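Local coordinates for lectin-like protein (Entamoeba histolytica HM-1:IMSS-A, PDB 5ZBT) that is of unknown function but, as a legume lectin-like domain of an ERGIC-53-like membrane protein, may bind D-mannose, as its family generally does, at residues Ile173-Asn178 against Asp200-Pro205; Gly99-Glu104 against Gly110-Ala115. All coordinates share one frame; numbering follows the deposited sequence.

Contact 1: residues Ile173-Asn178 against Asp200-Pro205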
ATOM      1  N   ILE A 173      -6.168  -6.425  -1.829  1.00 10.78           N
ATOM      2  CA  ILE A 173      -5.565  -6.515  -3.156  1.00 11.41           C
ATOM      3  C   ILE A 173      -5.613  -7.978  -3.592  1.00 10.63           C
ATOM      4  O   ILE A 173      -4.930  -8.826  -3.006  1.00 11.84           O
ATOM      5  CB  ILE A 173      -4.123  -5.983  -3.151  1.00 12.48           C
ATOM      6  CG1 ILE A 173      -4.101  -4.490  -2.812  1.00  8.43           C
ATOM      7  CG2 ILE A 173      -3.423  -6.260  -4.483  1.00 10.36           C
ATOM      8  CD1 ILE A 173      -2.810  -4.050  -2.173  1.00  8.37           C
ATOM      9  N   LYS A 174      -6.414  -8.279  -4.615  1.00 11.66           N
ATOM     10  CA  LYS A 174      -6.620  -9.642  -5.090  1.00 12.90           C
ATOM     11  C   LYS A 174      -6.179  -9.745  -6.541  1.00 13.32           C
ATOM     12  O   LYS A 174      -6.585  -8.928  -7.372  1.00 16.13           O
ATOM     13  CB  LYS A 174      -8.096 -10.051  -4.995  1.00 14.63           C
ATOM     14  CG  LYS A 174      -8.653 -10.240  -3.603  1.00 15.28           C
ATOM     15  CD  LYS A 174      -9.981 -11.032  -3.670  1.00 20.53           C
ATOM     16  CE  LYS A 174     -11.119 -10.206  -4.295  1.00 27.71           C
ATOM     17  NZ  LYS A 174     -12.424 -10.944  -4.429  1.00 27.16           N
ATOM     18  N   TYR A 175      -5.399 -10.769  -6.864  1.00 12.34           N
ATOM     19  CA  TYR A 175      -4.993 -11.010  -8.243  1.00 13.74           C
ATOM     20  C   TYR A 175      -5.213 -12.474  -8.609  1.00 14.71           C
ATOM     21  O   TYR A 175      -4.736 -13.374  -7.910  1.00 17.25           O
ATOM     22  CB  TYR A 175      -3.534 -10.623  -8.454  1.00 12.26           C
ATOM     23  CG  TYR A 175      -3.045 -10.774  -9.886  1.00 15.75           C
ATOM     24  CD1 TYR A 175      -3.597 -10.009 -10.914  1.00 13.80           C
ATOM     25  CD2 TYR A 175      -2.014 -11.665 -10.205  1.00 14.78           C
ATOM     26  CE1 TYR A 175      -3.139 -10.120 -12.219  1.00 14.99           C
ATOM     27  CE2 TYR A 175      -1.540 -11.782 -11.516  1.00 15.77           C
ATOM     28  CZ  TYR A 175      -2.112 -11.007 -12.513  1.00 17.72           C
ATOM     29  OH  TYR A 175      -1.663 -11.115 -13.808  1.00 17.38           O
ATOM     30  N   LEU A 176      -5.930 -12.713  -9.701  1.00 14.72           N
ATOM     31  CA  LEU A 176      -6.100 -14.055 -10.244  1.00 13.25           C
ATOM     32  C   LEU A 176      -5.170 -14.208 -11.441  1.00 14.65           C
ATOM     33  O   LEU A 176      -5.311 -13.483 -12.434  1.00 14.64           O
ATOM     34  CB  LEU A 176      -7.552 -14.302 -10.645  1.00 17.25           C
ATOM     35  CG  LEU A 176      -8.536 -13.887  -9.551  1.00 19.57           C
ATOM     36  CD1 LEU A 176      -9.972 -13.948 -10.061  1.00 16.82           C
ATOM     37  CD2 LEU A 176      -8.348 -14.773  -8.342  1.00 18.53           C
ATOM     38  N   VAL A 177      -4.223 -15.149 -11.335  1.00 14.60           N
ATOM     39  CA  VAL A 177      -3.119 -15.249 -12.290  1.00 15.48           C
ATOM     40  C   VAL A 177      -3.620 -15.723 -13.651  1.00 19.59           C
ATOM     41  O   VAL A 177      -3.254 -15.171 -14.697  1.00 19.90           O
ATOM     42  CB  VAL A 177      -2.025 -16.184 -11.738  1.00 18.86           C
ATOM     43  CG1 VAL A 177      -1.033 -16.532 -12.817  1.00 18.12           C
ATOM     44  CG2 VAL A 177      -1.314 -15.539 -10.548  1.00 17.42           C
ATOM     45  N   ASN A 178      -4.463 -16.754 -13.662  1.00 21.41           N
ATOM     46  CA  ASN A 178      -4.978 -17.255 -14.936  1.00 24.48           C
ATOM     47  C   ASN A 178      -5.870 -16.227 -15.625  1.00 23.58           C
ATOM     48  O   ASN A 178      -5.792 -16.043 -16.846  1.00 30.85           O
ATOM     49  CB  ASN A 178      -5.736 -18.563 -14.716  1.00 22.14           C
ATOM     50  CG  ASN A 178      -4.809 -19.738 -14.499  1.00 28.59           C
ATOM     51  OD1 ASN A 178      -3.578 -19.594 -14.510  1.00 29.83           O
ATOM     52  ND2 ASN A 178      -5.391 -20.916 -14.314  1.00 30.97           N
ATOM     53  N   ASP A 200      -7.086  -8.164 -17.811  1.00 18.30           N
ATOM     54  CA  ASP A 200      -5.924  -8.323 -18.692  1.00 28.09           C
ATOM     55  C   ASP A 200      -4.717  -7.498 -18.216  1.00 25.38           C
ATOM     56  O   ASP A 200      -4.052  -6.800 -18.984  1.00 27.28           O
ATOM     57  CB  ASP A 200      -6.299  -7.987 -20.141  1.00 27.35           C
ATOM     58  CG  ASP A 200      -5.244  -8.434 -21.128  1.00 32.60           C
ATOM     59  OD1 ASP A 200      -4.874  -9.633 -21.106  1.00 39.45           O
ATOM     60  OD2 ASP A 200      -4.777  -7.584 -21.924  1.00 35.04           O
ATOM     61  N   ILE A 201      -4.416  -7.599 -16.925  1.00 24.68           N
ATOM     62  CA  ILE A 201      -3.275  -6.917 -16.327  1.00 18.29           C
ATOM     63  C   ILE A 201      -2.311  -7.982 -15.829  1.00 20.33           C
ATOM     64  O   ILE A 201      -2.727  -8.961 -15.195  1.00 24.62           O
ATOM     65  CB  ILE A 201      -3.705  -5.965 -15.196  1.00 18.52           C
ATOM     66  CG1 ILE A 201      -2.501  -5.309 -14.532  1.00 16.12           C
ATOM     67  CG2 ILE A 201      -4.570  -6.679 -14.157  1.00 18.84           C
ATOM     68  CD1 ILE A 201      -2.926  -4.235 -13.526  1.00 12.87           C
ATOM     69  N   ASP A 202      -1.040  -7.814 -16.158  1.00 21.75           N
ATOM     70  CA  ASP A 202      -0.002  -8.777 -15.844  1.00 19.92           C
ATOM     71  C   ASP A 202       0.762  -8.321 -14.618  1.00 16.56           C
ATOM     72  O   ASP A 202       1.037  -7.130 -14.463  1.00 16.23           O
ATOM     73  CB  ASP A 202       0.950  -8.918 -17.025  1.00 28.47           C
ATOM     74  CG  ASP A 202       0.745 -10.208 -17.776  1.00 38.12           C
ATOM     75  OD1 ASP A 202       1.362 -10.354 -18.848  1.00 50.70           O
ATOM     76  OD2 ASP A 202      -0.013 -11.077 -17.280  1.00 42.12           O
ATOM     77  N   ILE A 203       1.101  -9.270 -13.751  1.00 19.83           N
ATOM     78  CA  ILE A 203       1.957  -8.992 -12.597  1.00 18.64           C
ATOM     79  C   ILE A 203       3.130  -9.962 -12.617  1.00 16.45           C
ATOM     80  O   ILE A 203       2.997 -11.114 -12.176  1.00 20.55           O
ATOM     81  CB  ILE A 203       1.189  -9.087 -11.268  1.00 20.82           C
ATOM     82  CG1 ILE A 203      -0.030  -8.157 -11.296  1.00 21.94           C
ATOM     83  CG2 ILE A 203       2.100  -8.727 -10.113  1.00 13.76           C
ATOM     84  CD1 ILE A 203      -0.845  -8.183 -10.039  1.00 20.98           C
ATOM     85  N   PRO A 204       4.290  -9.543 -13.108  1.00 17.19           N
ATOM     86  CA  PRO A 204       5.488 -10.390 -13.035  1.00 19.74           C
ATOM     87  C   PRO A 204       5.963 -10.517 -11.597  1.00 15.11           C
ATOM     88  O   PRO A 204       5.430  -9.835 -10.708  1.00 16.37           O
ATOM     89  CB  PRO A 204       6.509  -9.625 -13.900  1.00 17.86           C
ATOM     90  CG  PRO A 204       5.734  -8.553 -14.606  1.00 20.36           C
ATOM     91  CD  PRO A 204       4.572  -8.239 -13.721  1.00 17.58           C
ATOM     92  N   PRO A 205       6.956 -11.365 -11.319  1.00 17.36           N
ATOM     93  CA  PRO A 205       7.546 -11.388  -9.965  1.00 18.76           C
ATOM     94  C   PRO A 205       7.842  -9.977  -9.451  1.00 15.21           C
ATOM     95  O   PRO A 205       8.251  -9.096 -10.208  1.00 13.14           O
ATOM     96  CB  PRO A 205       8.829 -12.200 -10.159  1.00 18.12           C
ATOM     97  CG  PRO A 205       8.522 -13.118 -11.325  1.00 19.86           C
ATOM     98  CD  PRO A 205       7.554 -12.383 -12.216  1.00 13.52           C
TER
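Tyr175, near the end of strand 170-176, reaches across to the loop 200-205 and carries nearly all of this contact. It thereby joins one sheet of the legume-lectin beta sandwich to the connection between strands 191-198 and 207-213, which passes from that sheet to the other. Its first torsion sets the direction: with CG anti to the backbone N (chi1 -177°), the ring extends away from its own strand until the phenol oxygen lies at the loop backbone. There OH donates to Ile201 O at 2.8 Å. The bond lies in the carbonyl plane and uses a lone pair, the C=O...donor angle being 138°, and Ile201 O also sits in the plane of the ring at its edge. A second bond, from Ile203 N to Tyr175 OH, is weak: it spans 3.3 Å and bends to 130° at the hydrogen. The phenol oxygen therefore acts as donor to one loop residue and as acceptor from the next but one.

Ile203 covers one face of the same ring. Its side chain runs antiparallel to that of Tyr175, so that its methyl end CD1 comes back over the middle of the ring, 3.4 Å from the centroid and almost along the ring normal, a CH-pi contact. CG1 and CB follow over the hydroxyl half, CB standing 3.8 Å from Tyr175 CE2. Asp202, between the two isoleucines, turns its carboxylate to a salt bridge with Lys180.

Edge and face are thus held by different chemistry: the directional bond to Ile201 O fixes where the hydroxyl lies, while the methyl of Ile203 limits movement of the ring toward Ile203.

Contact 2: residues Gly99-Glu104 against Gly110-Ala115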
ATOM      1  N   GLY A  99       0.867   4.328  -0.264  1.00 10.14           N
ATOM      2  CA  GLY A  99       0.984   3.484  -1.439  1.00 10.04           C
ATOM      3  C   GLY A  99       1.373   2.069  -1.081  1.00  9.38           C
ATOM      4  O   GLY A  99       2.194   1.843  -0.188  1.00 10.40           O
ATOM      5  N   VAL A 100       0.772   1.113  -1.782  1.00  6.88           N
ATOM      6  CA  VAL A 100       1.235  -0.265  -1.783  1.00  8.27           C
ATOM      7  C   VAL A 100       1.735  -0.579  -3.187  1.00  8.93           C
ATOM      8  O   VAL A 100       1.086  -0.236  -4.180  1.00  9.10           O
ATOM      9  CB  VAL A 100       0.139  -1.242  -1.337  1.00  7.62           C
ATOM     10  CG1 VAL A 100       0.710  -2.695  -1.287  1.00  6.89           C
ATOM     11  CG2 VAL A 100      -0.401  -0.823   0.010  1.00  4.91           C
ATOM     12  N   TRP A 101       2.894  -1.203  -3.274  1.00  8.49           N
ATOM     13  CA  TRP A 101       3.635  -1.224  -4.520  1.00 11.00           C
ATOM     14  C   TRP A 101       3.994  -2.652  -4.886  1.00  8.62           C
ATOM     15  O   TRP A 101       4.417  -3.427  -4.029  1.00  8.88           O
ATOM     16  CB  TRP A 101       4.911  -0.381  -4.405  1.00 10.92           C
ATOM     17  CG  TRP A 101       4.707   1.089  -4.070  1.00 13.89           C
ATOM     18  CD1 TRP A 101       4.440   1.638  -2.832  1.00 11.02           C
ATOM     19  CD2 TRP A 101       4.809   2.193  -4.985  1.00 12.54           C
ATOM     20  NE1 TRP A 101       4.364   3.010  -2.935  1.00 10.89           N
ATOM     21  CE2 TRP A 101       4.585   3.374  -4.244  1.00 12.88           C
ATOM     22  CE3 TRP A 101       5.068   2.294  -6.367  1.00 12.23           C
ATOM     23  CZ2 TRP A 101       4.608   4.640  -4.837  1.00 10.79           C
ATOM     24  CZ3 TRP A 101       5.095   3.558  -6.953  1.00 11.12           C
ATOM     25  CH2 TRP A 101       4.865   4.711  -6.183  1.00 12.79           C
ATOM     26  N   LEU A 102       3.834  -2.993  -6.161  1.00 11.38           N
ATOM     27  CA  LEU A 102       4.253  -4.295  -6.692  1.00 12.51           C
ATOM     28  C   LEU A 102       5.151  -3.981  -7.882  1.00 13.38           C
ATOM     29  O   LEU A 102       4.657  -3.645  -8.966  1.00 15.23           O
ATOM     30  CB  LEU A 102       3.055  -5.159  -7.079  1.00  7.98           C
ATOM     31  CG  LEU A 102       2.133  -5.628  -5.920  1.00 11.27           C
ATOM     32  CD1 LEU A 102       1.209  -4.518  -5.391  1.00  8.85           C
ATOM     33  CD2 LEU A 102       1.290  -6.835  -6.321  1.00  8.39           C
ATOM     34  N   THR A 103       6.467  -4.037  -7.674  1.00  9.86           N
ATOM     35  CA  THR A 103       7.402  -3.490  -8.646  1.00 12.44           C
ATOM     36  C   THR A 103       8.518  -4.464  -8.981  1.00 12.25           C
ATOM     37  O   THR A 103       8.855  -5.368  -8.206  1.00 11.59           O
ATOM     38  CB  THR A 103       8.028  -2.166  -8.171  1.00 12.29           C
ATOM     39  OG1 THR A 103       8.600  -2.326  -6.858  1.00 11.10           O
ATOM     40  CG2 THR A 103       6.975  -1.065  -8.181  1.00  9.05           C
ATOM     41  N   GLU A 104       9.098  -4.226 -10.161  1.00 13.08           N
ATOM     42  CA  GLU A 104      10.210  -5.026 -10.664  1.00 20.90           C
ATOM     43  C   GLU A 104      11.472  -4.848  -9.820  1.00 23.92           C
ATOM     44  O   GLU A 104      12.273  -5.787  -9.704  1.00 21.23           O
ATOM     45  CB  GLU A 104      10.476  -4.657 -12.131  1.00 22.67           C
ATOM     46  CG  GLU A 104      11.703  -5.314 -12.754  1.00 30.94           C
ATOM     47  CD  GLU A 104      11.953  -4.847 -14.184  1.00 40.96           C
ATOM     48  OE1 GLU A 104      11.630  -5.609 -15.131  1.00 40.11           O
ATOM     49  OE2 GLU A 104      12.462  -3.711 -14.357  1.00 41.48           O
ATOM     50  N   GLY A 110      11.065   9.353  -3.419  1.00 16.37           N
ATOM     51  CA  GLY A 110      10.590  10.300  -4.411  1.00 14.18           C
ATOM     52  C   GLY A 110       9.368  11.036  -3.920  1.00 18.07           C
ATOM     53  O   GLY A 110       9.032  11.006  -2.733  1.00 16.35           O
ATOM     54  N   ASP A 111       8.685  11.677  -4.854  1.00 22.43           N
ATOM     55  CA  ASP A 111       7.555  12.536  -4.520  1.00 22.19           C
ATOM     56  C   ASP A 111       6.200  11.868  -4.725  1.00 23.63           C
ATOM     57  O   ASP A 111       5.170  12.480  -4.422  1.00 23.07           O
ATOM     58  CB  ASP A 111       7.650  13.824  -5.341  1.00 23.53           C
ATOM     59  CG  ASP A 111       8.991  14.508  -5.161  1.00 30.74           C
ATOM     60  OD1 ASP A 111       9.533  14.477  -4.025  1.00 32.32           O
ATOM     61  OD2 ASP A 111       9.524  15.046  -6.152  1.00 42.51           O
ATOM     62  N   LEU A 112       6.177  10.623  -5.208  1.00 18.41           N
ATOM     63  CA  LEU A 112       4.934   9.902  -5.479  1.00 17.71           C
ATOM     64  C   LEU A 112       4.570   9.111  -4.228  1.00 17.52           C
ATOM     65  O   LEU A 112       4.924   7.942  -4.094  1.00 21.06           O
ATOM     66  CB  LEU A 112       5.115   8.994  -6.689  1.00 16.40           C
ATOM     67  CG  LEU A 112       3.917   8.237  -7.262  1.00 13.56           C
ATOM     68  CD1 LEU A 112       2.685   9.160  -7.368  1.00 13.33           C
ATOM     69  CD2 LEU A 112       4.283   7.649  -8.643  1.00 11.82           C
ATOM     70  N   PHE A 113       3.853   9.751  -3.299  1.00 13.64           N
ATOM     71  CA  PHE A 113       3.540   9.154  -1.995  1.00 13.78           C
ATOM     72  C   PHE A 113       4.782   8.540  -1.350  1.00 15.94           C
ATOM     73  O   PHE A 113       4.752   7.408  -0.860  1.00 16.08           O
ATOM     74  CB  PHE A 113       2.437   8.095  -2.108  1.00 14.13           C
ATOM     75  CG  PHE A 113       1.177   8.600  -2.728  1.00 17.78           C
ATOM     76  CD1 PHE A 113       0.256   9.306  -1.981  1.00 13.55           C
ATOM     77  CD2 PHE A 113       0.919   8.383  -4.072  1.00 16.82           C
ATOM     78  CE1 PHE A 113      -0.900   9.792  -2.563  1.00  9.26           C
ATOM     79  CE2 PHE A 113      -0.242   8.874  -4.656  1.00 16.98           C
ATOM     80  CZ  PHE A 113      -1.148   9.569  -3.895  1.00 12.77           C
ATOM     81  N   GLY A 114       5.892   9.286  -1.369  1.00 14.06           N
ATOM     82  CA  GLY A 114       7.139   8.829  -0.785  1.00 12.92           C
ATOM     83  C   GLY A 114       8.103   8.135  -1.734  1.00 15.99           C
ATOM     84  O   GLY A 114       9.304   8.101  -1.450  1.00 17.66           O
ATOM     85  N   ALA A 115       7.634   7.593  -2.855  1.00 15.87           N
ATOM     86  CA  ALA A 115       8.491   6.824  -3.754  1.00 16.00           C
ATOM     87  C   ALA A 115       8.722   7.551  -5.074  1.00 16.00           C
ATOM     88  O   ALA A 115       8.080   8.557  -5.390  1.00 21.26           O
ATOM     89  CB  ALA A 115       7.898   5.439  -4.019  1.00 12.99           C
TER
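The indole of Trp101, on strand 97-103, meets the loop 110-115 with its six-membered ring. Chi1 of -60° places CG anti to the carbonyl carbon, and chi2 of 79° turns the ring plane steeply across the CA-CB-CG plane, bringing CZ2 and CH2 to the loop. Ala115 CB lies over one face, 3.5 Å from Trp101 CZ2 and offset toward the rim of the ring. At the edge, in the ring plane, Leu112 O approaches Trp101 CZ2 to 3.4 Å.

The first torsion of Leu112 (chi1 -174°) carries CG and CD2 to Trp101 CH2, the two side chains crossing at a slant; CG stands 3.8 Å from Trp101 CH2. The pyrrole nitrogen NE1 is hydrogen-bonded to Ser211 OG, which ties the indole to the neighbouring strand 207-213, while Tyr119 and Phe125 make edge-to-face contacts with the ring. Phe113 behaves differently: its CB sits 4.5 Å from Gly99 N, but its ring leads away and stacks with Phe125.

The loop presents these groups from a type I' beta turn, Leu112 to Ala115, in which Ala115 N donates a hydrogen bond to Leu112 O at 3.0 Å and Leu112 N donates one to Ala115 O. A classic beta bulge sets Asp111 and Leu112 together opposite Ala115. This tight turn folds over the central strand of the seven-stranded antiparallel sheet, as part of the long loop joining strands 97-103 and 122-127 in the legume-lectin beta sandwich.

In the fold
The two contacts sit on different sheets of the sandwich, contact 1 starting from strand 170-176 and contact 2 from strand 97-103. Their centres are about 18 Å apart, yet they meet in the interior between the sheets, where Ile173 CD1 packs against Val100 CG1 at 3.9 Å. Strand 122-127 is a further shared neighbour: its Ile122 receives Ile201 and Ile203 of contact 1, and contact 2 also leans on this strand. Contact 1 lies farther out, its centre about 16 Å from the chain centre against about 8 Å for that of contact 2. Both join a strand to a connecting loop, and no sugar-binding residue is identified in either.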